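Local coordinates for oxidoreductase, NAD-binding/iron-sulfur cluster-binding protein (PDB 6ZY0) that reductively removes halogen from organohalide substrates as a catabolic dehalogenase, using a bound cobalamin and two 4Fe-4S clusters, at residues L427-Y432 and G511-S516. The protein carries 1 engineered substitution. Residues are numbered along the deposited sequence; the frame is centred on the assembly and turned at random.
Sequences LIDQGY and GPRSQS. Engineered in segment 511-516: Gln515 (natural residue Lys).
A two-pronged salt bridge joins Arg513 to Asp429: NE bonds to OD1 of Asp429 at 2.7 Å and NH2 to OD2 at 2.9 Å. Both oxygens lie in the guanidinium plane and are met on their syn sides, the two planes tilted 22° apart. The arginine, extended to CD, bends at chi3 (51°), turning its NE edge onto the acid. OD1 of Asp429 also accepts the backbone N-H of Gly431 (N to OD1 2.7 Å), closing an Asx turn that leads into helix 432-437. CB of Tyr432 lies over one guanidinium face, and Asn598 takes NH1. A methionine in place of Arg513 would probably leave the Asp429 carboxylate without its charged mate. Gln430 N bonds to Arg513 O. The amide planes of Gln430 and engineered Gln515 (natural lysine) lie 13° apart, although the chains cross; their modelled NE2-NE2 approach is doubtful, and NE2 of Gln515 bonds to cobalamin, whose pocket also includes Gln430, Ser514 and Ser516. Ile428 and Gln515 form an antiparallel hydrogen-bonded pair (Ile428 N to Gln515 O 2.8 Å, Gln515 N to Ile428 O 3.0 Å), joining central strands 422-429 and 514-521 of a four-stranded sheet, with helices 445-469 and 590-594 against the glutamines.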
loop_
_atom_site.group_PDB
_atom_site.type_symbol
_atom_site.label_atom_id
_atom_site.label_comp_id
_atom_site.label_asym_id
_atom_site.label_seq_id
_atom_site.Cartn_x
_atom_site.Cartn_y
_atom_site.Cartn_z
ATOM N N LEU A 427 7.726 2.150 -0.060
ATOM C CA LEU A 427 6.781 1.498 -0.955
ATOM C C LEU A 427 5.905 0.543 -0.163
ATOM O O LEU A 427 6.411 -0.242 0.645
ATOM C CB LEU A 427 7.518 0.729 -2.050
ATOM C CG LEU A 427 8.488 1.525 -2.918
ATOM C CD1 LEU A 427 9.033 0.644 -4.029
ATOM C CD2 LEU A 427 7.777 2.741 -3.491
ATOM N N ILE A 428 4.598 0.609 -0.400
ATOM C CA ILE A 428 3.635 -0.341 0.150
ATOM C C ILE A 428 3.119 -1.184 -1.004
ATOM O O ILE A 428 2.559 -0.650 -1.968
ATOM C CB ILE A 428 2.475 0.362 0.866
ATOM C CG1 ILE A 428 2.990 1.258 1.992
ATOM C CG2 ILE A 428 1.499 -0.670 1.400
ATOM C CD1 ILE A 428 3.344 0.507 3.249
ATOM N N ASP A 429 3.316 -2.496 -0.913
ATOM C CA ASP A 429 2.821 -3.403 -1.937
ATOM C C ASP A 429 1.302 -3.336 -1.975
ATOM O O ASP A 429 0.643 -3.433 -0.936
ATOM C CB ASP A 429 3.293 -4.826 -1.634
ATOM C CG ASP A 429 3.061 -5.790 -2.783
ATOM O OD1 ASP A 429 2.039 -5.661 -3.493
ATOM O OD2 ASP A 429 3.908 -6.692 -2.970
ATOM N N GLN A 430 0.743 -3.156 -3.175
ATOM C CA GLN A 430 -0.712 -3.091 -3.288
ATOM C C GLN A 430 -1.360 -4.448 -3.046
ATOM O O GLN A 430 -2.502 -4.507 -2.575
ATOM C CB GLN A 430 -1.126 -2.548 -4.655
ATOM C CG GLN A 430 -1.323 -1.045 -4.679
ATOM C CD GLN A 430 -2.282 -0.599 -5.767
ATOM O OE1 GLN A 430 -3.236 -1.305 -6.097
ATOM N NE2 GLN A 430 -2.038 0.580 -6.325
ATOM N N GLY A 431 -0.664 -5.539 -3.357
ATOM C CA GLY A 431 -1.210 -6.863 -3.130
ATOM C C GLY A 431 -1.400 -7.680 -4.392
ATOM O O GLY A 431 -2.300 -7.405 -5.193
ATOM N N TYR A 432 -0.561 -8.702 -4.569
ATOM C CA TYR A 432 -0.633 -9.522 -5.773
ATOM C C TYR A 432 -1.912 -10.348 -5.814
ATOM O O TYR A 432 -2.621 -10.363 -6.829
ATOM C CB TYR A 432 0.585 -10.438 -5.857
ATOM C CG TYR A 432 0.504 -11.423 -6.996
ATOM C CD1 TYR A 432 0.766 -11.028 -8.301
ATOM C CD2 TYR A 432 0.150 -12.748 -6.772
ATOM C CE1 TYR A 432 0.687 -11.929 -9.348
ATOM C CE2 TYR A 432 0.066 -13.651 -7.810
ATOM C CZ TYR A 432 0.333 -13.240 -9.097
ATOM O OH TYR A 432 0.252 -14.148 -10.137
ATOM N N GLY A 511 7.464 -5.370 -9.006
ATOM C CA GLY A 511 7.021 -4.829 -10.268
ATOM C C GLY A 511 6.479 -3.424 -10.129
ATOM O O GLY A 511 7.040 -2.588 -9.414
ATOM N N PRO A 512 5.371 -3.140 -10.804
ATOM C CA PRO A 512 4.695 -1.840 -10.658
ATOM C C PRO A 512 3.673 -1.782 -9.534
ATOM O O PRO A 512 2.887 -0.834 -9.494
ATOM C CB PRO A 512 3.985 -1.697 -12.008
ATOM C CG PRO A 512 3.642 -3.093 -12.376
ATOM C CD PRO A 512 4.691 -4.004 -11.781
ATOM N N ARG A 513 3.674 -2.756 -8.635
ATOM C CA ARG A 513 2.545 -3.019 -7.748
ATOM C C ARG A 513 2.718 -2.304 -6.410
ATOM O O ARG A 513 2.713 -2.910 -5.341
ATOM C CB ARG A 513 2.407 -4.521 -7.544
ATOM C CG ARG A 513 1.100 -4.952 -6.961
ATOM C CD ARG A 513 1.122 -6.424 -6.675
ATOM N NE ARG A 513 2.297 -6.813 -5.906
ATOM C CZ ARG A 513 3.280 -7.560 -6.388
ATOM N NH1 ARG A 513 3.230 -7.980 -7.644
ATOM N NH2 ARG A 513 4.310 -7.885 -5.618
ATOM N N SER A 514 2.870 -0.992 -6.466
ATOM C CA SER A 514 3.207 -0.277 -5.248
ATOM C C SER A 514 2.532 1.077 -5.216
ATOM O O SER A 514 2.304 1.708 -6.252
ATOM C CB SER A 514 4.714 -0.074 -5.105
ATOM O OG SER A 514 5.122 1.074 -5.827
ATOM N N GLN A 515 2.220 1.515 -4.005
ATOM C CA GLN A 515 1.901 2.902 -3.728
ATOM C C GLN A 515 2.970 3.415 -2.780
ATOM O O GLN A 515 3.333 2.727 -1.820
ATOM C CB GLN A 515 0.507 3.045 -3.122
ATOM C CG GLN A 515 -0.627 2.636 -4.058
ATOM C CD GLN A 515 -0.979 3.718 -5.063
ATOM O OE1 GLN A 515 -0.467 4.832 -4.994
ATOM N NE2 GLN A 515 -1.875 3.400 -5.989
ATOM N N SER A 516 3.498 4.593 -3.069
ATOM C CA SER A 516 4.601 5.149 -2.306
ATOM C C SER A 516 4.079 6.122 -1.264
ATOM O O SER A 516 3.038 6.754 -1.443
ATOM C CB SER A 516 5.592 5.871 -3.218
ATOM O OG SER A 516 4.989 7.010 -3.807
#